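Local coordinates for protein terminal oxygenase component of carbazole 1,9a-dioxygenase (Nocardioides aromaticivorans, PDB 3GCF) that probably dihydroxylates carbazole at its angular 1,9a position, passing electrons from a Rieske [2Fe-2S] cluster to a mononuclear non-haem iron, at residues F206-V211 / F241-D246; E223-G228 / V268-V273; Q133-V138 / G158-D163. One frame throughout, in Å; residues are numbered along the deposited sequence.

Contact 1: residues F206-V211 / F241-D246; sequences FPYGFV and FEATLD
Phe241 lays a face of its ring over Pro207, and this stack is the tight end of the contact between 206-211 and 241-246. Pro207 CB stands 3.9 Å from the centroid of the Phe241 ring and 19° off its normal, a CH-pi contact displaced from the centre toward the rim. Phe241 CE1 lies 3.6 Å from that CB and 3.4 Å from Pro207 N, thus covering both the pyrrolidine and the peptide leading into it. The Phe241 side chain sets out away from its partner; with CG opposite the carbonyl carbon (chi1 -74°), the ring swings back alongside the proline, and the two side chains point the same way. Tyr208 meets the other segment differently, edge on. Its rim lies against the backbone at Glu242 C and Ala243 N; CE2 also comes 3.6 Å from Phe241 O, obliquely, and CD2 is 4.1 Å from Ala243 CB. Were Phe241 cut back to an alanine, Pro207 would probably lose its aromatic cover and a gap would open beside the peptide before it. Beyond this the contact thins. Glu242 is exposed and its side chain sets out away from 206-211, adding little, and no hydrogen bond passes between the two segments; strand pairing runs instead through Val240, bonded to Tyr208 and Gly209, and through Met238, bonded to Val211. Ala243 also packs on Leu114 of the second subunit. Phe206, next to Pro207, has its side chain about 4 Å from that of the iron ligand His193. The arrangement belongs to a three-stranded antiparallel sheet, with 237-245 between 209-212 and 248-252, set where the catalytic domain meets the Rieske domain of another subunit, as in the head-to-tail trimers of Rieske oxygenases.

Contact 2: residues E223-G228 / V268-V273; sequences ENWPKG and VWLPGV
Trp225 and Leu270 both turn CG to the side opposite their carbonyl carbons, with chi1 of -60° in the tryptophan, a setting that brings indole CZ3 to 3.7 Å from Leu270 CD1. The same choice in Trp269 (chi1 -50°) spreads its ring over the backbone of 223-228: Gly228 CA sits 3.5 Å above the indole plane, toward the rim, and Trp269 CE3 lies 3.4 Å from Gly228 N. A CB at Gly228 would run into Trp269 CD2 and Val268 O, which explains how the two chains can approach so closely at this antiparallel, non-hydrogen-bonded pair. Pro226, which follows a cis peptide, sets its CB 4.0 Å from CE3 of the Trp269 ring. The indole nitrogen of Trp269 turns back to Ser267 OG. The one direct hydrogen bond across the contact runs from Leu270 N to Lys227 O, 2.9 Å long with 158° at the hydrogen, the donor standing almost straight off the end of the carbonyl. A water molecule makes a second link, accepting from Lys227 N and bonding to Leu270 O at 2.7 Å. The lysine side chain leads elsewhere. Its CE passes over the centre of the Trp225 ring, and NZ gives a 2.7 Å bond to Asn224 O besides its salt bridge to Asp222; Arg378 adds a cation-pi contact to the same indole. Downstream, Gly272 and Val273 both face Trp269 in a classic beta bulge. Strand 265-269 thus ends against a loop whose peptide N-H and C=O at Lys227 are both satisfied, while the ammonium group, held by an acid and a carbonyl beside an aromatic face, is likely to stay charged although the residue is buried.

Contact 3: residues Q133-V138 / G158-D163; sequences QVAQGV and GFLDED
The ring of Phe159 meets 133-138 mostly by its rim. Val138 CG2 lies near the ring plane, 4.4 Å from Phe159 CZ, with Ala135 O also at the edge, and Gln136 CG approaches Phe159 CE1 obliquely at 3.9 Å. Leu160 CD2 lies at the edge of this ring as well, and reaches across to Ala135 CB at 3.9 Å. Outside the segments, Tyr287 meets Phe159 edge-to-face. The second flat group, the amide of Gln136, is turned 68° from the ring, and the two side chains slide past each other in opposite directions. A bend at chi2 carries the glutamine out of its type I' turn and over to the facing loop, where NE2 gives one N-H to each of two carbonyls. Both acceptors lie in the amide plane. The bond to Phe159 O, 3.0 Å from NE2 with 164° at the hydrogen, falls on an in-plane lone pair. That to Asp161 O, also 3.0 Å from NE2, comes from above the carbonyl plane, 48° out of it, and Asp161 O accepts from Thr164 OG1 too. Together the two bonds fix the rotation of the amide and clasp the type I turn that begins at Gly158. This link between the loop and the 129-135/138-143 hairpin is therefore one of neutral hydrogen bonds beside apolar packing, with no charge pair across it.

From the N terminus, contact 3 comes first: it closes the excursion through strand 138-143 and its following loop, tying the hairpin of the six-stranded Rieske-domain sheet to the entry of strand 164-173 in the catalytic domain. It is complete before the others begin. Contacts 1 and 2 then cross, since 206-211 opens first, 223-228 follows, and 241-246 closes contact 1 before 268-273 closes contact 2. The former packs side chains between neighbouring strands 209-212 and 237-245 of the small three-stranded sheet, the latter joins strands 228-231 and 265-269 of the seven-stranded sheet. Their centres lie about 30 Å apart, whereas those of contacts 2 and 3 are about 16 Å apart, without touching.

Contact 1: residues F206-V211 / F241-D246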
# COMPACT_ATOMS: atom_id res chain seq x y z
N PHE A 206 19.54 -13.64 34.62
CA PHE A 206 19.70 -13.16 33.25
C PHE A 206 20.38 -11.81 33.17
O PHE A 206 19.85 -10.81 33.66
CB PHE A 206 18.32 -13.11 32.59
CG PHE A 206 18.37 -13.17 31.09
CD1 PHE A 206 18.82 -14.32 30.45
CD2 PHE A 206 17.95 -12.09 30.32
CE1 PHE A 206 18.86 -14.39 29.06
CE2 PHE A 206 17.99 -12.16 28.93
CZ PHE A 206 18.44 -13.31 28.30
N PRO A 207 21.55 -11.76 32.53
CA PRO A 207 22.29 -10.50 32.40
C PRO A 207 21.73 -9.57 31.33
O PRO A 207 20.90 -9.97 30.51
CB PRO A 207 23.70 -10.98 32.08
CG PRO A 207 23.44 -12.16 31.20
CD PRO A 207 22.29 -12.87 31.91
N TYR A 208 22.19 -8.32 31.34
CA TYR A 208 21.76 -7.33 30.37
C TYR A 208 22.56 -7.50 29.08
O TYR A 208 22.20 -6.95 28.03
CB TYR A 208 21.96 -5.91 30.91
CG TYR A 208 21.09 -5.58 32.10
CD1 TYR A 208 19.76 -5.98 32.14
CD2 TYR A 208 21.60 -4.86 33.18
CE1 TYR A 208 18.94 -5.68 33.23
CE2 TYR A 208 20.79 -4.55 34.28
CZ TYR A 208 19.46 -4.96 34.29
OH TYR A 208 18.65 -4.69 35.37
N GLY A 209 23.65 -8.25 29.17
CA GLY A 209 24.48 -8.49 28.00
C GLY A 209 25.71 -9.33 28.31
O GLY A 209 26.07 -9.52 29.47
N PHE A 210 26.34 -9.85 27.26
CA PHE A 210 27.55 -10.65 27.38
C PHE A 210 28.62 -9.94 26.56
O PHE A 210 28.42 -9.68 25.37
CB PHE A 210 27.36 -12.06 26.80
CG PHE A 210 26.42 -12.92 27.60
CD1 PHE A 210 26.87 -13.61 28.72
CD2 PHE A 210 25.09 -13.06 27.21
CE1 PHE A 210 26.01 -14.43 29.44
CE2 PHE A 210 24.22 -13.88 27.92
CZ PHE A 210 24.68 -14.57 29.04
N VAL A 211 29.75 -9.64 27.18
CA VAL A 211 30.84 -8.96 26.49
C VAL A 211 32.05 -9.88 26.37
O VAL A 211 32.49 -10.47 27.36
CB VAL A 211 31.26 -7.69 27.27
CG1 VAL A 211 32.41 -6.99 26.56
CG2 VAL A 211 30.06 -6.75 27.40
N PHE A 241 25.38 -7.69 34.76
CA PHE A 241 24.16 -7.75 35.56
C PHE A 241 23.71 -6.41 36.12
O PHE A 241 22.66 -6.33 36.75
CB PHE A 241 24.34 -8.75 36.70
CG PHE A 241 24.32 -10.19 36.27
CD1 PHE A 241 23.13 -10.80 35.90
CD2 PHE A 241 25.50 -10.93 36.21
CE1 PHE A 241 23.10 -12.14 35.48
CE2 PHE A 241 25.49 -12.26 35.79
CZ PHE A 241 24.29 -12.87 35.43
N GLU A 242 24.52 -5.38 35.89
CA GLU A 242 24.21 -4.02 36.33
C GLU A 242 24.35 -3.06 35.16
O GLU A 242 25.17 -3.26 34.27
CB GLU A 242 25.18 -3.54 37.43
CG GLU A 242 24.96 -4.12 38.81
CD GLU A 242 25.69 -3.31 39.89
OE1 GLU A 242 26.89 -3.02 39.72
OE2 GLU A 242 25.06 -2.98 40.92
N ALA A 243 23.56 -2.00 35.17
CA ALA A 243 23.64 -0.99 34.13
C ALA A 243 24.02 0.28 34.87
O ALA A 243 23.34 0.69 35.82
CB ALA A 243 22.30 -0.82 33.43
N THR A 244 25.12 0.90 34.47
CA THR A 244 25.57 2.13 35.11
C THR A 244 25.59 3.27 34.11
O THR A 244 25.90 3.09 32.93
CB THR A 244 26.97 1.98 35.74
OG1 THR A 244 27.95 1.83 34.70
CG2 THR A 244 27.02 0.76 36.66
N LEU A 245 25.27 4.47 34.58
CA LEU A 245 25.24 5.63 33.72
C LEU A 245 25.92 6.76 34.48
O LEU A 245 25.54 7.08 35.60
CB LEU A 245 23.80 6.00 33.39
CG LEU A 245 23.51 6.65 32.04
CD1 LEU A 245 22.02 6.95 31.95
CD2 LEU A 245 24.31 7.92 31.87
N ASP A 246 26.94 7.34 33.85
CA ASP A 246 27.72 8.42 34.43
C ASP A 246 28.06 8.18 35.91
O ASP A 246 27.99 9.08 36.74
CB ASP A 246 27.01 9.77 34.22
CG ASP A 246 26.20 10.22 35.42
OD1 ASP A 246 25.29 9.47 35.85
OD2 ASP A 246 26.46 11.33 35.93

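Contact 2: residues E223-G228 / V268-V273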
# COMPACT_ATOMS: atom_id res chain seq x y z
N GLU A 223 35.42 -26.18 8.72
CA GLU A 223 36.07 -27.39 8.24
C GLU A 223 34.96 -28.39 7.92
O GLU A 223 34.42 -29.03 8.81
CB GLU A 223 36.99 -27.96 9.32
CG GLU A 223 37.87 -29.11 8.84
CD GLU A 223 38.72 -29.69 9.95
OE1 GLU A 223 38.16 -30.31 10.89
OE2 GLU A 223 39.96 -29.52 9.90
N ASN A 224 34.63 -28.53 6.64
CA ASN A 224 33.55 -29.43 6.23
C ASN A 224 32.25 -28.78 6.67
O ASN A 224 32.19 -27.56 6.85
CB ASN A 224 33.71 -30.81 6.90
CG ASN A 224 34.88 -31.60 6.34
OD1 ASN A 224 35.39 -32.51 7.00
ND2 ASN A 224 35.31 -31.27 5.13
N TRP A 225 31.20 -29.58 6.85
CA TRP A 225 29.91 -29.05 7.27
C TRP A 225 29.41 -29.78 8.51
O TRP A 225 29.76 -30.93 8.75
CB TRP A 225 28.88 -29.18 6.15
CG TRP A 225 29.24 -28.45 4.89
CD1 TRP A 225 29.95 -28.94 3.83
CD2 TRP A 225 28.90 -27.10 4.56
NE1 TRP A 225 30.07 -27.97 2.86
CE2 TRP A 225 29.44 -26.83 3.28
CE3 TRP A 225 28.20 -26.08 5.22
CZ2 TRP A 225 29.29 -25.59 2.65
CZ3 TRP A 225 28.06 -24.85 4.59
CH2 TRP A 225 28.60 -24.61 3.31
N PRO A 226 28.56 -29.13 9.32
CA PRO A 226 28.06 -27.76 9.14
C PRO A 226 29.08 -26.68 9.47
O PRO A 226 30.04 -26.93 10.19
CB PRO A 226 26.85 -27.72 10.07
CG PRO A 226 27.30 -28.59 11.20
CD PRO A 226 27.92 -29.77 10.48
N LYS A 227 28.86 -25.47 8.96
CA LYS A 227 29.77 -24.36 9.23
C LYS A 227 29.03 -23.29 10.02
O LYS A 227 27.85 -23.03 9.78
CB LYS A 227 30.28 -23.76 7.92
CG LYS A 227 31.03 -24.73 7.02
CD LYS A 227 31.45 -24.04 5.72
CE LYS A 227 32.11 -25.01 4.74
NZ LYS A 227 33.36 -25.63 5.29
N GLY A 228 29.74 -22.67 10.96
CA GLY A 228 29.12 -21.63 11.76
C GLY A 228 30.07 -20.95 12.72
O GLY A 228 31.27 -21.20 12.72
N VAL A 268 25.49 -19.76 15.48
CA VAL A 268 24.71 -19.67 14.25
C VAL A 268 25.44 -20.48 13.18
O VAL A 268 26.67 -20.45 13.10
CB VAL A 268 24.54 -18.19 13.80
CG1 VAL A 268 25.90 -17.58 13.50
CG2 VAL A 268 23.63 -18.13 12.59
N TRP A 269 24.67 -21.22 12.39
CA TRP A 269 25.24 -22.06 11.34
C TRP A 269 24.57 -21.82 10.00
O TRP A 269 23.38 -21.49 9.93
CB TRP A 269 25.09 -23.53 11.74
CG TRP A 269 25.59 -23.81 13.13
CD1 TRP A 269 24.97 -23.47 14.30
CD2 TRP A 269 26.85 -24.38 13.50
NE1 TRP A 269 25.77 -23.79 15.37
CE2 TRP A 269 26.93 -24.34 14.90
CE3 TRP A 269 27.92 -24.91 12.77
CZ2 TRP A 269 28.04 -24.83 15.60
CZ3 TRP A 269 29.03 -25.39 13.46
CH2 TRP A 269 29.08 -25.34 14.86
N LEU A 270 25.33 -21.96 8.92
CA LEU A 270 24.78 -21.77 7.58
C LEU A 270 23.66 -22.79 7.40
O LEU A 270 23.74 -23.90 7.92
CB LEU A 270 25.87 -21.98 6.52
CG LEU A 270 26.83 -20.80 6.30
CD1 LEU A 270 28.00 -21.23 5.42
CD2 LEU A 270 26.07 -19.65 5.64
N PRO A 271 22.61 -22.44 6.65
CA PRO A 271 22.40 -21.16 5.95
C PRO A 271 21.92 -20.01 6.83
O PRO A 271 21.63 -18.92 6.32
CB PRO A 271 21.38 -21.53 4.88
CG PRO A 271 20.51 -22.51 5.61
CD PRO A 271 21.53 -23.39 6.32
N GLY A 272 21.84 -20.24 8.14
CA GLY A 272 21.40 -19.20 9.06
C GLY A 272 20.48 -19.78 10.12
O GLY A 272 19.29 -19.45 10.17
N VAL A 273 21.04 -20.64 10.97
CA VAL A 273 20.27 -21.31 12.02
C VAL A 273 20.93 -21.10 13.38
O VAL A 273 22.11 -21.41 13.56
CB VAL A 273 20.17 -22.83 11.71
CG1 VAL A 273 19.23 -23.52 12.70
CG2 VAL A 273 19.70 -23.03 10.28
O HOH W 1 26.06 -25.24 7.92

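Contact 3: residues Q133-V138 / G158-D163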
# COMPACT_ATOMS: atom_id res chain seq x y z
N GLN A 133 12.52 -33.46 3.06
CA GLN A 133 12.98 -34.38 4.08
C GLN A 133 12.43 -33.94 5.42
O GLN A 133 12.61 -32.79 5.83
CB GLN A 133 14.51 -34.46 4.16
CG GLN A 133 14.96 -35.67 4.98
CD GLN A 133 16.46 -35.88 4.98
OE1 GLN A 133 17.13 -35.73 3.95
NE2 GLN A 133 17.01 -36.25 6.14
N VAL A 134 11.73 -34.84 6.08
CA VAL A 134 11.14 -34.55 7.37
C VAL A 134 12.08 -35.08 8.46
O VAL A 134 12.49 -36.23 8.43
CB VAL A 134 9.76 -35.21 7.50
CG1 VAL A 134 9.18 -34.96 8.88
CG2 VAL A 134 8.82 -34.66 6.44
N ALA A 135 12.44 -34.21 9.40
CA ALA A 135 13.33 -34.61 10.48
C ALA A 135 12.96 -33.87 11.75
O ALA A 135 12.78 -32.65 11.74
CB ALA A 135 14.78 -34.34 10.10
N GLN A 136 12.86 -34.62 12.85
CA GLN A 136 12.53 -34.05 14.14
C GLN A 136 11.22 -33.27 14.08
O GLN A 136 11.10 -32.20 14.68
CB GLN A 136 13.67 -33.15 14.63
CG GLN A 136 15.02 -33.86 14.66
CD GLN A 136 15.10 -34.92 15.75
OE1 GLN A 136 14.19 -35.73 15.92
NE2 GLN A 136 16.21 -34.94 16.47
N GLY A 137 10.26 -33.80 13.34
CA GLY A 137 8.97 -33.15 13.21
C GLY A 137 8.96 -31.91 12.34
O GLY A 137 7.95 -31.20 12.28
N VAL A 138 10.07 -31.64 11.67
CA VAL A 138 10.15 -30.47 10.81
C VAL A 138 10.27 -30.83 9.34
O VAL A 138 11.06 -31.68 8.95
CB VAL A 138 11.34 -29.56 11.19
CG1 VAL A 138 11.36 -28.34 10.29
CG2 VAL A 138 11.22 -29.14 12.64
N GLY A 158 23.89 -31.37 16.83
CA GLY A 158 22.97 -31.70 17.91
C GLY A 158 21.49 -31.69 17.54
O GLY A 158 20.69 -32.32 18.22
N PHE A 159 21.13 -30.97 16.48
CA PHE A 159 19.72 -30.89 16.09
C PHE A 159 19.13 -32.27 15.77
O PHE A 159 18.00 -32.57 16.16
CB PHE A 159 19.56 -29.97 14.88
CG PHE A 159 18.12 -29.71 14.49
CD1 PHE A 159 17.41 -30.62 13.72
CD2 PHE A 159 17.48 -28.54 14.92
CE1 PHE A 159 16.07 -30.38 13.37
CE2 PHE A 159 16.14 -28.29 14.58
CZ PHE A 159 15.44 -29.22 13.80
N LEU A 160 19.89 -33.10 15.07
CA LEU A 160 19.41 -34.42 14.70
C LEU A 160 19.62 -35.52 15.74
O LEU A 160 19.45 -36.70 15.43
CB LEU A 160 20.05 -34.84 13.38
CG LEU A 160 19.77 -33.91 12.19
CD1 LEU A 160 20.68 -34.29 11.01
CD2 LEU A 160 18.29 -34.00 11.80
N ASP A 161 19.96 -35.15 16.98
CA ASP A 161 20.18 -36.16 18.03
C ASP A 161 18.97 -37.07 18.16
O ASP A 161 17.84 -36.61 18.37
CB ASP A 161 20.48 -35.50 19.38
CG ASP A 161 21.88 -34.93 19.45
OD1 ASP A 161 22.64 -35.09 18.47
OD2 ASP A 161 22.24 -34.34 20.49
N GLU A 162 19.21 -38.37 18.04
CA GLU A 162 18.15 -39.37 18.10
C GLU A 162 17.51 -39.54 19.48
O GLU A 162 16.37 -39.99 19.58
CB GLU A 162 18.68 -40.73 17.63
CG GLU A 162 19.74 -40.65 16.53
CD GLU A 162 21.17 -40.65 17.08
OE1 GLU A 162 21.68 -41.75 17.41
OE2 GLU A 162 21.79 -39.56 17.18
N ASP A 163 18.23 -39.18 20.53
CA ASP A 163 17.71 -39.33 21.89
C ASP A 163 17.04 -38.05 22.38
O ASP A 163 17.02 -37.75 23.58
CB ASP A 163 18.84 -39.72 22.84
CG ASP A 163 19.91 -38.65 22.96
OD1 ASP A 163 20.06 -37.85 22.01
OD2 ASP A 163 20.61 -38.61 24.00